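Side-chain contacts in geranyltranstransferase (Campylobacter jejuni, PDB 3NPK), which probably makes farnesyl diphosphate by joining geranyl diphosphate to isopentenyl diphosphate with release of pyrophosphate, an early step of isoprenoid biosynthesis: residues G204-L209 with E254-E259; H24-E29 with E103-L108; S122-H125 with I130-K133; Q151-F156 with E168-H173; M185-C190 with E195-I200. All blocks are in the same frame, centred on the assembly; numbering follows the deposited sequence.

Contact 1 (G204-L209 with E254-E259); sequences GLKLGL and ENLLNE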
# COMPACT_ATOMS: atom_id res chain seq x y z
N GLY A 204 -2.38 -4.99 -22.89
CA GLY A 204 -2.35 -3.83 -22.01
C GLY A 204 -1.00 -3.11 -22.03
O GLY A 204 -0.96 -1.87 -22.04
N LEU A 205 0.10 -3.86 -22.05
CA LEU A 205 1.43 -3.25 -22.09
C LEU A 205 1.58 -2.42 -23.36
O LEU A 205 2.14 -1.32 -23.34
CB LEU A 205 2.52 -4.31 -22.07
CG LEU A 205 2.66 -5.13 -20.79
CD1 LEU A 205 3.77 -6.15 -21.00
CD2 LEU A 205 2.91 -4.24 -19.54
N LYS A 206 1.09 -2.97 -24.47
CA LYS A 206 1.19 -2.28 -25.75
C LYS A 206 0.36 -0.99 -25.75
O LYS A 206 0.80 0.05 -26.22
CB LYS A 206 0.78 -3.19 -26.90
CG LYS A 206 1.18 -2.66 -28.26
CD LYS A 206 0.95 -3.69 -29.35
CE LYS A 206 1.95 -4.81 -29.25
NZ LYS A 206 1.75 -5.78 -30.36
N LEU A 207 -0.85 -1.07 -25.20
CA LEU A 207 -1.71 0.11 -25.13
C LEU A 207 -1.03 1.20 -24.31
O LEU A 207 -1.05 2.37 -24.70
CB LEU A 207 -3.05 -0.25 -24.49
CG LEU A 207 -3.94 -1.14 -25.35
CD1 LEU A 207 -5.23 -1.39 -24.61
CD2 LEU A 207 -4.19 -0.48 -26.70
N GLY A 208 -0.44 0.81 -23.18
CA GLY A 208 0.24 1.77 -22.34
C GLY A 208 1.33 2.51 -23.09
O GLY A 208 1.46 3.73 -22.98
N LEU A 209 2.14 1.76 -23.84
CA LEU A 209 3.22 2.34 -24.64
C LEU A 209 2.67 3.25 -25.73
O LEU A 209 3.17 4.36 -25.95
CB LEU A 209 4.03 1.21 -25.27
CG LEU A 209 5.13 1.56 -26.27
CD1 LEU A 209 6.17 2.42 -25.60
CD2 LEU A 209 5.73 0.26 -26.78
N GLU A 254 1.80 4.10 -35.12
CA GLU A 254 0.88 3.51 -36.09
C GLU A 254 1.12 2.01 -36.24
O GLU A 254 0.16 1.23 -36.31
CB GLU A 254 0.96 4.25 -37.43
CG GLU A 254 0.36 5.66 -37.36
CD GLU A 254 0.60 6.51 -38.61
OE1 GLU A 254 1.39 6.08 -39.48
OE2 GLU A 254 0.01 7.60 -38.71
N ASN A 255 2.38 1.61 -36.28
CA ASN A 255 2.70 0.18 -36.30
C ASN A 255 2.14 -0.56 -35.09
O ASN A 255 1.55 -1.64 -35.21
CB ASN A 255 4.21 -0.05 -36.39
CG ASN A 255 4.77 0.28 -37.77
OD1 ASN A 255 4.03 0.37 -38.75
ND2 ASN A 255 6.08 0.46 -37.84
N LEU A 256 2.34 0.03 -33.92
CA LEU A 256 1.85 -0.56 -32.67
C LEU A 256 0.33 -0.66 -32.66
O LEU A 256 -0.21 -1.68 -32.23
CB LEU A 256 2.34 0.24 -31.47
CG LEU A 256 3.83 0.05 -31.18
CD1 LEU A 256 4.30 1.03 -30.13
CD2 LEU A 256 4.14 -1.39 -30.78
N LEU A 257 -0.35 0.38 -33.12
CA LEU A 257 -1.81 0.35 -33.24
C LEU A 257 -2.30 -0.75 -34.19
O LEU A 257 -3.29 -1.42 -33.90
CB LEU A 257 -2.36 1.72 -33.68
CG LEU A 257 -2.57 2.72 -32.54
CD1 LEU A 257 -2.82 4.14 -33.07
CD2 LEU A 257 -3.71 2.26 -31.62
N ASN A 258 -1.61 -0.94 -35.31
CA ASN A 258 -1.98 -2.03 -36.22
C ASN A 258 -1.80 -3.40 -35.56
O ASN A 258 -2.62 -4.30 -35.76
CB ASN A 258 -1.20 -1.96 -37.54
CG ASN A 258 -1.59 -3.07 -38.50
OD1 ASN A 258 -0.87 -4.05 -38.66
ND2 ASN A 258 -2.76 -2.93 -39.12
N GLU A 259 -0.74 -3.55 -34.79
CA GLU A 259 -0.55 -4.78 -34.04
C GLU A 259 -1.69 -4.96 -33.03
O GLU A 259 -2.23 -6.05 -32.88
CB GLU A 259 0.80 -4.77 -33.32
CG GLU A 259 1.97 -4.87 -34.29
CD GLU A 259 3.31 -4.75 -33.60
OE1 GLU A 259 3.34 -4.65 -32.35
OE2 GLU A 259 4.33 -4.77 -34.32

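Contact 2 (H24-E29 with E103-L108); sequences HPFFNE and ETTAIL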
# COMPACT_ATOMS: atom_id res chain seq x y z
N HIS A 24 -10.68 14.13 13.76
CA HIS A 24 -9.92 14.90 12.77
C HIS A 24 -10.92 15.69 11.91
O HIS A 24 -11.85 15.11 11.37
CB HIS A 24 -9.09 13.97 11.88
CG HIS A 24 -8.07 14.68 11.06
ND1 HIS A 24 -8.39 15.60 10.09
CD2 HIS A 24 -6.71 14.59 11.06
CE1 HIS A 24 -7.29 16.06 9.53
NE2 HIS A 24 -6.25 15.46 10.10
N PRO A 25 -10.73 17.02 11.79
CA PRO A 25 -11.78 17.81 11.13
C PRO A 25 -11.92 17.60 9.62
O PRO A 25 -12.97 17.98 9.08
CB PRO A 25 -11.36 19.27 11.43
CG PRO A 25 -9.87 19.17 11.57
CD PRO A 25 -9.66 17.87 12.32
N PHE A 26 -10.92 17.02 8.94
CA PHE A 26 -11.02 16.95 7.48
C PHE A 26 -10.43 15.72 6.82
O PHE A 26 -10.47 15.63 5.59
CB PHE A 26 -10.45 18.21 6.81
CG PHE A 26 -8.97 18.44 7.06
CD1 PHE A 26 -8.01 17.65 6.45
CD2 PHE A 26 -8.56 19.47 7.89
CE1 PHE A 26 -6.65 17.88 6.68
CE2 PHE A 26 -7.21 19.70 8.11
CZ PHE A 26 -6.26 18.90 7.52
N PHE A 27 -9.91 14.77 7.59
CA PHE A 27 -9.25 13.65 6.93
C PHE A 27 -10.20 12.91 5.98
O PHE A 27 -9.81 12.54 4.88
CB PHE A 27 -8.58 12.69 7.91
CG PHE A 27 -7.48 11.88 7.28
CD1 PHE A 27 -6.24 12.46 7.01
CD2 PHE A 27 -7.68 10.55 6.92
CE1 PHE A 27 -5.22 11.74 6.39
CE2 PHE A 27 -6.66 9.82 6.30
CZ PHE A 27 -5.43 10.41 6.04
N ASN A 28 -11.45 12.68 6.40
CA ASN A 28 -12.39 12.02 5.50
C ASN A 28 -12.66 12.79 4.22
O ASN A 28 -12.72 12.21 3.14
CB ASN A 28 -13.71 11.70 6.21
CG ASN A 28 -13.57 10.60 7.24
OD1 ASN A 28 -12.69 9.75 7.15
ND2 ASN A 28 -14.43 10.63 8.26
N GLU A 29 -12.85 14.09 4.35
CA GLU A 29 -13.05 14.93 3.18
C GLU A 29 -11.83 14.88 2.26
O GLU A 29 -11.96 14.81 1.03
CB GLU A 29 -13.37 16.37 3.61
CG GLU A 29 -14.78 16.54 4.14
CD GLU A 29 -14.95 16.19 5.61
OE1 GLU A 29 -13.97 15.78 6.27
OE2 GLU A 29 -16.09 16.34 6.13
N GLU A 103 0.99 19.40 3.04
CA GLU A 103 1.75 18.29 2.47
C GLU A 103 1.56 17.04 3.29
O GLU A 103 1.48 15.95 2.73
CB GLU A 103 3.24 18.63 2.41
CG GLU A 103 3.58 19.57 1.28
CD GLU A 103 5.05 19.89 1.23
OE1 GLU A 103 5.85 19.14 1.84
OE2 GLU A 103 5.40 20.90 0.60
N THR A 104 1.50 17.18 4.60
CA THR A 104 1.31 16.03 5.47
C THR A 104 0.03 15.28 5.08
O THR A 104 0.03 14.05 4.93
CB THR A 104 1.23 16.44 6.94
OG1 THR A 104 2.51 16.93 7.36
CG2 THR A 104 0.80 15.25 7.80
N THR A 105 -1.06 16.02 4.90
CA THR A 105 -2.33 15.41 4.53
C THR A 105 -2.22 14.70 3.17
O THR A 105 -2.71 13.58 3.01
CB THR A 105 -3.44 16.47 4.49
OG1 THR A 105 -3.59 17.01 5.81
CG2 THR A 105 -4.80 15.87 4.05
N ALA A 106 -1.57 15.34 2.20
CA ALA A 106 -1.43 14.72 0.88
C ALA A 106 -0.63 13.41 1.00
O ALA A 106 -1.01 12.37 0.41
CB ALA A 106 -0.74 15.69 -0.09
N ILE A 107 0.48 13.45 1.74
CA ILE A 107 1.28 12.23 1.89
C ILE A 107 0.44 11.13 2.53
O ILE A 107 0.37 9.99 2.02
CB ILE A 107 2.53 12.48 2.75
CG1 ILE A 107 3.50 13.41 2.02
CG2 ILE A 107 3.21 11.13 3.07
CD1 ILE A 107 4.48 14.09 2.95
N LEU A 108 -0.21 11.45 3.65
CA LEU A 108 -0.96 10.43 4.39
C LEU A 108 -2.23 9.93 3.68
O LEU A 108 -2.58 8.76 3.81
CB LEU A 108 -1.32 10.94 5.79
CG LEU A 108 -0.11 11.22 6.69
CD1 LEU A 108 -0.58 11.81 8.04
CD2 LEU A 108 0.74 9.94 6.88
O HOH W 1 -3.92 15.50 8.28

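Contact 3 (S122-H125 with I130-K133); sequences SHAH and IKIK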
# COMPACT_ATOMS: atom_id res chain seq x y z
N SER A 122 -9.37 -7.39 -0.49
CA SER A 122 -9.46 -8.57 0.37
C SER A 122 -10.89 -8.84 0.84
O SER A 122 -11.22 -9.97 1.21
CB SER A 122 -8.50 -8.45 1.55
OG SER A 122 -8.91 -7.47 2.49
N HIS A 123 -11.72 -7.80 0.84
CA HIS A 123 -13.13 -7.91 1.22
C HIS A 123 -14.12 -8.13 0.07
O HIS A 123 -15.34 -8.24 0.29
CB HIS A 123 -13.54 -6.70 2.06
CG HIS A 123 -13.17 -6.82 3.50
ND1 HIS A 123 -12.00 -6.31 4.03
CD2 HIS A 123 -13.83 -7.41 4.53
CE1 HIS A 123 -11.97 -6.57 5.33
NE2 HIS A 123 -13.05 -7.25 5.66
N ALA A 124 -13.61 -8.25 -1.16
CA ALA A 124 -14.49 -8.48 -2.30
C ALA A 124 -15.25 -9.80 -2.14
O ALA A 124 -14.76 -10.76 -1.51
CB ALA A 124 -13.71 -8.49 -3.59
N HIS A 125 -16.44 -9.86 -2.72
CA HIS A 125 -17.24 -11.08 -2.66
C HIS A 125 -16.85 -12.03 -3.79
O HIS A 125 -17.62 -12.23 -4.75
CB HIS A 125 -18.74 -10.76 -2.70
CG HIS A 125 -19.60 -11.92 -2.33
ND1 HIS A 125 -20.38 -11.95 -1.19
CD2 HIS A 125 -19.78 -13.11 -2.94
CE1 HIS A 125 -21.02 -13.11 -1.13
NE2 HIS A 125 -20.67 -13.83 -2.18
N ILE A 130 -9.19 -16.57 -5.79
CA ILE A 130 -9.21 -15.50 -6.77
C ILE A 130 -8.66 -14.21 -6.17
O ILE A 130 -7.85 -13.52 -6.78
CB ILE A 130 -10.64 -15.24 -7.28
CG1 ILE A 130 -11.16 -16.44 -8.09
CG2 ILE A 130 -10.72 -13.94 -8.10
CD1 ILE A 130 -12.61 -16.28 -8.49
N LYS A 131 -9.07 -13.90 -4.94
CA LYS A 131 -8.62 -12.66 -4.32
C LYS A 131 -7.10 -12.63 -4.12
O LYS A 131 -6.47 -11.59 -4.30
CB LYS A 131 -9.39 -12.38 -3.02
CG LYS A 131 -10.88 -12.13 -3.29
CD LYS A 131 -11.61 -11.57 -2.06
CE LYS A 131 -11.75 -12.59 -0.94
NZ LYS A 131 -12.67 -12.08 0.13
N ILE A 132 -6.51 -13.78 -3.76
CA ILE A 132 -5.06 -13.85 -3.62
C ILE A 132 -4.37 -13.59 -4.96
O ILE A 132 -3.40 -12.83 -5.03
CB ILE A 132 -4.59 -15.19 -2.99
CG1 ILE A 132 -4.98 -15.21 -1.51
CG2 ILE A 132 -3.09 -15.40 -3.17
CD1 ILE A 132 -4.27 -14.17 -0.66
N LYS A 133 -4.91 -14.18 -6.04
CA LYS A 133 -4.34 -13.89 -7.37
C LYS A 133 -4.43 -12.41 -7.69
O LYS A 133 -3.47 -11.83 -8.20
CB LYS A 133 -5.03 -14.71 -8.45
CG LYS A 133 -4.65 -16.18 -8.34
CD LYS A 133 -5.16 -17.00 -9.50
CE LYS A 133 -4.74 -18.46 -9.31
NZ LYS A 133 -5.29 -19.03 -8.05

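Contact 4 (Q151-F156 with E168-H173); sequences QAIDCF and EFLHTH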
# COMPACT_ATOMS: atom_id res chain seq x y z
N GLN A 151 8.03 5.42 -11.63
CA GLN A 151 8.04 6.80 -11.13
C GLN A 151 9.41 7.22 -10.59
O GLN A 151 9.86 8.36 -10.83
CB GLN A 151 6.98 6.98 -10.05
CG GLN A 151 6.93 8.39 -9.46
CD GLN A 151 6.56 9.52 -10.46
OE1 GLN A 151 6.49 9.33 -11.67
NE2 GLN A 151 6.34 10.72 -9.91
N ALA A 152 10.10 6.33 -9.88
CA ALA A 152 11.43 6.67 -9.37
C ALA A 152 12.38 6.98 -10.53
O ALA A 152 13.16 7.94 -10.48
CB ALA A 152 12.00 5.52 -8.51
N ILE A 153 12.31 6.16 -11.58
CA ILE A 153 13.14 6.40 -12.75
C ILE A 153 12.75 7.72 -13.44
O ILE A 153 13.61 8.53 -13.79
CB ILE A 153 13.04 5.20 -13.71
CG1 ILE A 153 13.82 4.03 -13.11
CG2 ILE A 153 13.58 5.55 -15.12
CD1 ILE A 153 13.64 2.70 -13.84
N ASP A 154 11.45 7.94 -13.61
CA ASP A 154 10.97 9.18 -14.24
C ASP A 154 11.50 10.42 -13.49
O ASP A 154 12.01 11.38 -14.11
CB ASP A 154 9.44 9.19 -14.28
CG ASP A 154 8.87 10.16 -15.31
OD1 ASP A 154 9.53 10.46 -16.33
OD2 ASP A 154 7.74 10.61 -15.10
N CYS A 155 11.38 10.40 -12.17
CA CYS A 155 11.85 11.53 -11.37
C CYS A 155 13.36 11.69 -11.43
O CYS A 155 13.87 12.80 -11.65
CB CYS A 155 11.42 11.37 -9.92
SG CYS A 155 9.64 11.53 -9.71
N PHE A 156 14.10 10.59 -11.27
CA PHE A 156 15.55 10.74 -11.23
C PHE A 156 16.14 11.15 -12.57
O PHE A 156 17.10 11.92 -12.61
CB PHE A 156 16.23 9.46 -10.73
CG PHE A 156 17.71 9.61 -10.60
CD1 PHE A 156 18.24 10.28 -9.51
CD2 PHE A 156 18.57 9.13 -11.57
CE1 PHE A 156 19.61 10.46 -9.38
CE2 PHE A 156 19.96 9.29 -11.45
CZ PHE A 156 20.47 9.95 -10.34
N GLU A 168 11.66 3.36 -22.96
CA GLU A 168 10.65 2.31 -23.03
C GLU A 168 10.46 1.63 -21.68
O GLU A 168 9.33 1.38 -21.25
CB GLU A 168 11.02 1.29 -24.11
CG GLU A 168 10.81 1.81 -25.51
CD GLU A 168 11.51 0.99 -26.58
OE1 GLU A 168 12.40 0.16 -26.26
OE2 GLU A 168 11.20 1.20 -27.77
N PHE A 169 11.56 1.33 -21.00
CA PHE A 169 11.51 0.69 -19.68
C PHE A 169 10.74 1.58 -18.70
O PHE A 169 9.85 1.12 -17.97
CB PHE A 169 12.94 0.42 -19.18
CG PHE A 169 13.01 -0.35 -17.87
CD1 PHE A 169 12.78 0.29 -16.66
CD2 PHE A 169 13.33 -1.71 -17.86
CE1 PHE A 169 12.85 -0.40 -15.46
CE2 PHE A 169 13.42 -2.40 -16.65
CZ PHE A 169 13.18 -1.74 -15.45
N LEU A 170 11.11 2.85 -18.70
CA LEU A 170 10.48 3.84 -17.81
C LEU A 170 8.96 3.79 -17.97
O LEU A 170 8.24 3.60 -17.00
CB LEU A 170 11.04 5.23 -18.14
CG LEU A 170 10.60 6.45 -17.32
CD1 LEU A 170 11.53 7.60 -17.68
CD2 LEU A 170 9.13 6.84 -17.55
N HIS A 171 8.48 3.96 -19.19
CA HIS A 171 7.05 4.07 -19.41
C HIS A 171 6.32 2.75 -19.22
O HIS A 171 5.19 2.72 -18.74
CB HIS A 171 6.77 4.67 -20.79
CG HIS A 171 6.99 6.15 -20.81
ND1 HIS A 171 7.95 6.77 -21.59
CD2 HIS A 171 6.38 7.13 -20.11
CE1 HIS A 171 7.90 8.07 -21.37
NE2 HIS A 171 6.95 8.32 -20.49
N THR A 172 6.96 1.65 -19.61
CA THR A 172 6.30 0.37 -19.41
C THR A 172 6.06 0.14 -17.93
O THR A 172 5.02 -0.40 -17.56
CB THR A 172 7.08 -0.79 -20.04
OG1 THR A 172 7.21 -0.53 -21.44
CG2 THR A 172 6.25 -2.07 -19.94
N HIS A 173 6.98 0.57 -17.07
CA HIS A 173 6.81 0.35 -15.65
C HIS A 173 5.90 1.39 -15.03
O HIS A 173 5.02 1.05 -14.22
CB HIS A 173 8.18 0.28 -14.93
CG HIS A 173 8.91 -1.00 -15.21
ND1 HIS A 173 9.57 -1.23 -16.40
CD2 HIS A 173 9.07 -2.12 -14.46
CE1 HIS A 173 10.09 -2.45 -16.38
NE2 HIS A 173 9.81 -3.00 -15.21

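Contact 5 (M185-C190 with E195-I200); sequences MGCEIC and EESNQI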
# COMPACT_ATOMS: atom_id res chain seq x y z
N MSE A 185 -6.45 -8.59 -14.29
CA MSE A 185 -7.31 -8.78 -13.13
C MSE A 185 -8.75 -9.11 -13.55
O MSE A 185 -9.42 -9.94 -12.91
CB MSE A 185 -7.25 -7.54 -12.24
CG MSE A 185 -5.89 -7.45 -11.54
SE MSE A 185 -5.54 -5.76 -10.66
CE MSE A 185 -6.55 -6.07 -9.03
N GLY A 186 -9.24 -8.49 -14.62
CA GLY A 186 -10.54 -8.89 -15.15
C GLY A 186 -10.54 -10.38 -15.51
O GLY A 186 -11.49 -11.12 -15.22
N CYS A 187 -9.45 -10.83 -16.12
CA CYS A 187 -9.34 -12.24 -16.51
C CYS A 187 -9.32 -13.13 -15.27
O CYS A 187 -9.94 -14.21 -15.24
CB CYS A 187 -8.06 -12.46 -17.34
SG CYS A 187 -8.04 -11.61 -18.92
N GLU A 188 -8.59 -12.70 -14.24
CA GLU A 188 -8.48 -13.50 -13.03
C GLU A 188 -9.82 -13.63 -12.30
O GLU A 188 -10.15 -14.71 -11.79
CB GLU A 188 -7.38 -12.95 -12.11
CG GLU A 188 -5.98 -13.21 -12.74
CD GLU A 188 -4.82 -12.57 -12.00
OE1 GLU A 188 -4.97 -11.46 -11.43
OE2 GLU A 188 -3.74 -13.20 -12.00
N ILE A 189 -10.59 -12.55 -12.25
CA ILE A 189 -11.95 -12.63 -11.68
C ILE A 189 -12.76 -13.74 -12.37
O ILE A 189 -13.50 -14.51 -11.72
CB ILE A 189 -12.68 -11.29 -11.81
CG1 ILE A 189 -12.05 -10.27 -10.86
CG2 ILE A 189 -14.18 -11.43 -11.53
CD1 ILE A 189 -12.39 -8.82 -11.22
N CYS A 190 -12.61 -13.82 -13.69
CA CYS A 190 -13.35 -14.78 -14.51
C CYS A 190 -12.72 -16.17 -14.56
O CYS A 190 -13.27 -17.08 -15.20
CB CYS A 190 -13.47 -14.24 -15.93
SG CYS A 190 -14.41 -12.71 -16.03
N GLU A 195 -3.24 -18.80 -20.74
CA GLU A 195 -2.76 -18.44 -22.08
C GLU A 195 -3.43 -17.16 -22.57
O GLU A 195 -2.75 -16.22 -23.00
CB GLU A 195 -2.97 -19.59 -23.06
CG GLU A 195 -2.03 -20.76 -22.80
CD GLU A 195 -2.36 -21.54 -21.52
OE1 GLU A 195 -3.56 -21.80 -21.26
OE2 GLU A 195 -1.43 -21.88 -20.76
N GLU A 196 -4.76 -17.10 -22.50
CA GLU A 196 -5.45 -15.90 -22.94
C GLU A 196 -5.21 -14.74 -21.98
O GLU A 196 -5.15 -13.58 -22.41
CB GLU A 196 -6.95 -16.14 -23.12
CG GLU A 196 -7.29 -17.05 -24.29
CD GLU A 196 -8.79 -17.22 -24.42
OE1 GLU A 196 -9.45 -16.33 -25.02
OE2 GLU A 196 -9.30 -18.23 -23.91
N SER A 197 -5.10 -15.04 -20.68
CA SER A 197 -4.86 -13.98 -19.70
C SER A 197 -3.52 -13.31 -19.97
O SER A 197 -3.40 -12.09 -19.89
CB SER A 197 -4.90 -14.54 -18.29
OG SER A 197 -6.18 -15.07 -18.01
N ASN A 198 -2.50 -14.10 -20.30
CA ASN A 198 -1.17 -13.55 -20.56
C ASN A 198 -1.19 -12.72 -21.85
O ASN A 198 -0.52 -11.70 -21.95
CB ASN A 198 -0.12 -14.66 -20.68
CG ASN A 198 0.18 -15.34 -19.35
OD1 ASN A 198 0.70 -16.47 -19.30
ND2 ASN A 198 -0.15 -14.67 -18.27
N GLN A 199 -1.94 -13.16 -22.85
CA GLN A 199 -2.06 -12.40 -24.10
C GLN A 199 -2.70 -11.04 -23.84
O GLN A 199 -2.29 -10.03 -24.42
CB GLN A 199 -2.85 -13.18 -25.16
CG GLN A 199 -2.08 -14.39 -25.64
CD GLN A 199 -2.78 -15.15 -26.75
OE1 GLN A 199 -2.17 -15.99 -27.41
NE2 GLN A 199 -4.07 -14.88 -26.94
N ILE A 200 -3.70 -11.03 -22.98
CA ILE A 200 -4.43 -9.80 -22.69
C ILE A 200 -3.56 -8.83 -21.85
O ILE A 200 -3.57 -7.62 -22.08
CB ILE A 200 -5.80 -10.14 -22.04
CG1 ILE A 200 -6.74 -10.71 -23.11
CG2 ILE A 200 -6.42 -8.95 -21.37
CD1 ILE A 200 -7.93 -11.50 -22.54

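Contact 1 (G204-L209 with E254-E259)
Lys206 and Leu256, whose CA atoms lie 7.2 Å apart, mark the register of two helices that run nearly antiparallel, at 153°, with local axes 10.1 Å from each other. That spacing is bridged by long side chains. Lys206 crosses it first: its CG stands anti to the backbone N (chi1 -166°), which sends the methylenes out toward the partner helix, and a bend at the third torsion then carries the amine round to Glu259. NZ meets Glu259 OE1 at 2.8 Å, a hydrogen-bonded salt bridge. The approach is on the anti side of the carboxylate oxygen and 26° out of the carboxylate plane, and the lysine and glutamate chains cross at about a right angle. Both helices, 194-220 and 246-265, belong to the all-alpha bundle of the polyprenyl synthetase fold, and this pairing lies at its surface.

The apolar half is made by Leu256, one methyl for each partner. Its CD2 rests on the aliphatic stem of Lys206, 4.1 Å from CG, while CD1 packs 3.7 Å from Leu209 CD2, the two leucines again meeting roughly perpendicular. Leu256 reaches further along the same helix to Ile210 and Ile213. Lys206 also touches Cys260, and its amine has a second, long and weak ion pair with Asp263.

Contact 2 (H24-E29 with E103-L108)
The Phe26 ring offers its edge to Thr105 and one face to His24: Thr105 OG1 lies in the ring plane 3.3 Å from Phe26 CE1, and His24 CE1 sits 3.4 Å above the ring, over its centre. With Phe26 CG between the backbone N and the carbonyl carbon (chi1 63°), the ring is rotated to bring CE1 to the threonine. The imidazole has Phe27 CB near the rim of one of its own faces, and the amide of Phe26 at its edge. That amide hydrogen-bonds in plane to His24 ND1 (3.1 Å, N-H...N angle 168°), which helps to fix the rotation of the imidazole. Phe26 is the N-cap residue of helix 27-37, so these rings gather at a helix start held against the first turns of helix 103-122, in the all-alpha polyprenyl synthetase fold.

Leu108 O lies at the Phe27 ring edge, 4.0 Å from Phe27 CZ, and Leu108 CB is 4.0 Å from Phe27 CE1. A water links the loop residue His24 to helix 103-122, 3.0 Å from His24 NE2 and donating to Thr105 OG1 at 2.9 Å; the same hydroxyl is hydrogen-bonded to Asp102. Tyr101 stacks on Phe26, and Phe156 of the second subunit meets both Phe26 and His24, putting this corner at the dimer interface.

Contact 3 (S122-H125 with I130-K133)
Lys131 directs its amine to the backbone carbonyls of Ser122 and Ala124, and is gripped by both. NZ donates to Ser122 O at 2.8 Å and to Ala124 O at 3.0 Å, yet the two bonds are oriented quite differently. Toward Ala124 the ammonium lies in the carbonyl plane, with a C=O...N angle of 154°. Toward Ser122 it stands above the plane, 43° out of it, away from either lone pair. Past an extended second torsion, Lys131 CD runs by Ala124 CB at 4.0 Å, and the bend at the third torsion beyond it (chi3 -70°) turns CE and NZ toward the oxygens. The Ala124 methyl thus lies alongside the stem while its carbonyl holds the tip.

Ser122 closes helix 103-122, and Lys131 comes from the early part of helix 128-142, so the lysine ties down the short connection of a helical hairpin in the all-alpha bundle. A positive charge at the carboxyl end of a helix should be favourable there, and Asp128 adds a long, weak ion pair. The Ser122 hydroxyl takes no part in gripping the lysine and bonds to Leu119 O. Across the dimer interface Lys131 packs on Ile132 of the second subunit, and Lys136 of that subunit covers Ser122 and His123.

Contact 4 (Q151-F156 with E168-H173)
Ile153 meets two partners, with a separate branch for each. Its CD1 methyl comes to Phe169 CE1 at 3.6 Å, meeting the ring obliquely, and the two side chains cross at about a right angle. The other branch, CG2, lies 3.8 Å from Leu170 CG, and here the side chains slide past each other in opposite directions. Leu170, with CG anti to the backbone N (chi1 -177°), extends far enough to lay its methyls against the next residue as well: CD1 is 3.7 Å from Asp154 OD1 and CD2 is 3.8 Å from that same oxygen.

What holds these groups lies one shell out. The second carboxylate oxygen of Asp154, OD2, forms a salt bridge with Lys174, one turn beyond Leu170 on helix 164-189, consistent with holding the carboxylate there. The Phe169 ring is backed by His173, whose CE1 sits 3.2 Å above the ring and over its centre. The imidazole is itself tied down, since ND1 donates to Phe169 O at 2.8 Å, nearly in its own ring plane; His173 N reaches that oxygen from the opposite face of the carbonyl.

Phe23 of the second subunit covers Ile153 and meets the Phe169 ring edge-to-face. Within the all-alpha terpene synthase bundle, helices 147-156 and 164-189 cross here at 134° with local axes 8.9 Å apart; Leu162 in the preceding loop packs on Leu170, and helix 194-220 adjoins through Leu205 on Thr172.

Contact 5 (M185-C190 with E195-I200)
Cys187 faces Ser197 and Ile200 across the gap between two successive helices, its CA lying 5.8 Å from that of Ser197. The apolar part of the contact belongs to the sulfur. Cys187 SG rests against Ile200, 3.6 Å from CD1 and 4.0 Å from CG2, so both isoleucine branches close round it. With Ile200 CG1 beside the backbone N (chi1 -73°), that branch ends with its CD1 methyl against the cysteine sulfur, the nearest approach of the two residues. Leu192 of the connecting turn packs on Cys187, and Leu267, from a loop distant in sequence, on Ile200; both add to this small buried patch.

The other part is a close polar-apolar meeting. Ser197 OG comes to 3.3 Å from Cys187 CB, and its own CB lies 3.9 Å from that carbon. The hydroxyl is committed elsewhere: it is hydrogen-bonded to Asn193 O, one turn earlier, with a weak bond to Leu192 O besides. Thus the serine oxygen, though buried, is satisfied by the connecting turn while lying against the cysteine CB. The small size of both residues is consistent with the short CA separation.

Helix 164-189 ends just beyond Cys187 and helix 194-220 starts just before Ser197. The pair forms a tight helical hairpin within the all-alpha fold of polyprenyl synthetases, which is built largely of antiparallel helices.

How the contacts relate
Along the chain the order is contact 2, contact 3, contact 4, contact 5, contact 1, each closing before the next opens. Helix 164-189 serves contacts 4 and 5, and helix 194-220 serves contacts 5 and 1, so these three form a connected group in the bundle; Leu205 packs on Thr172 where contacts 1 and 4 meet. Contact 3 touches contact 5, their centres about 15 Å apart, through Ile130 and Glu188. Contact 2 stands apart, its centre about 39 Å from that of contact 1 and across the middle of the chain. Contacts 2, 3 and 4 all reach the second subunit, so helix packing and dimer assembly are joined.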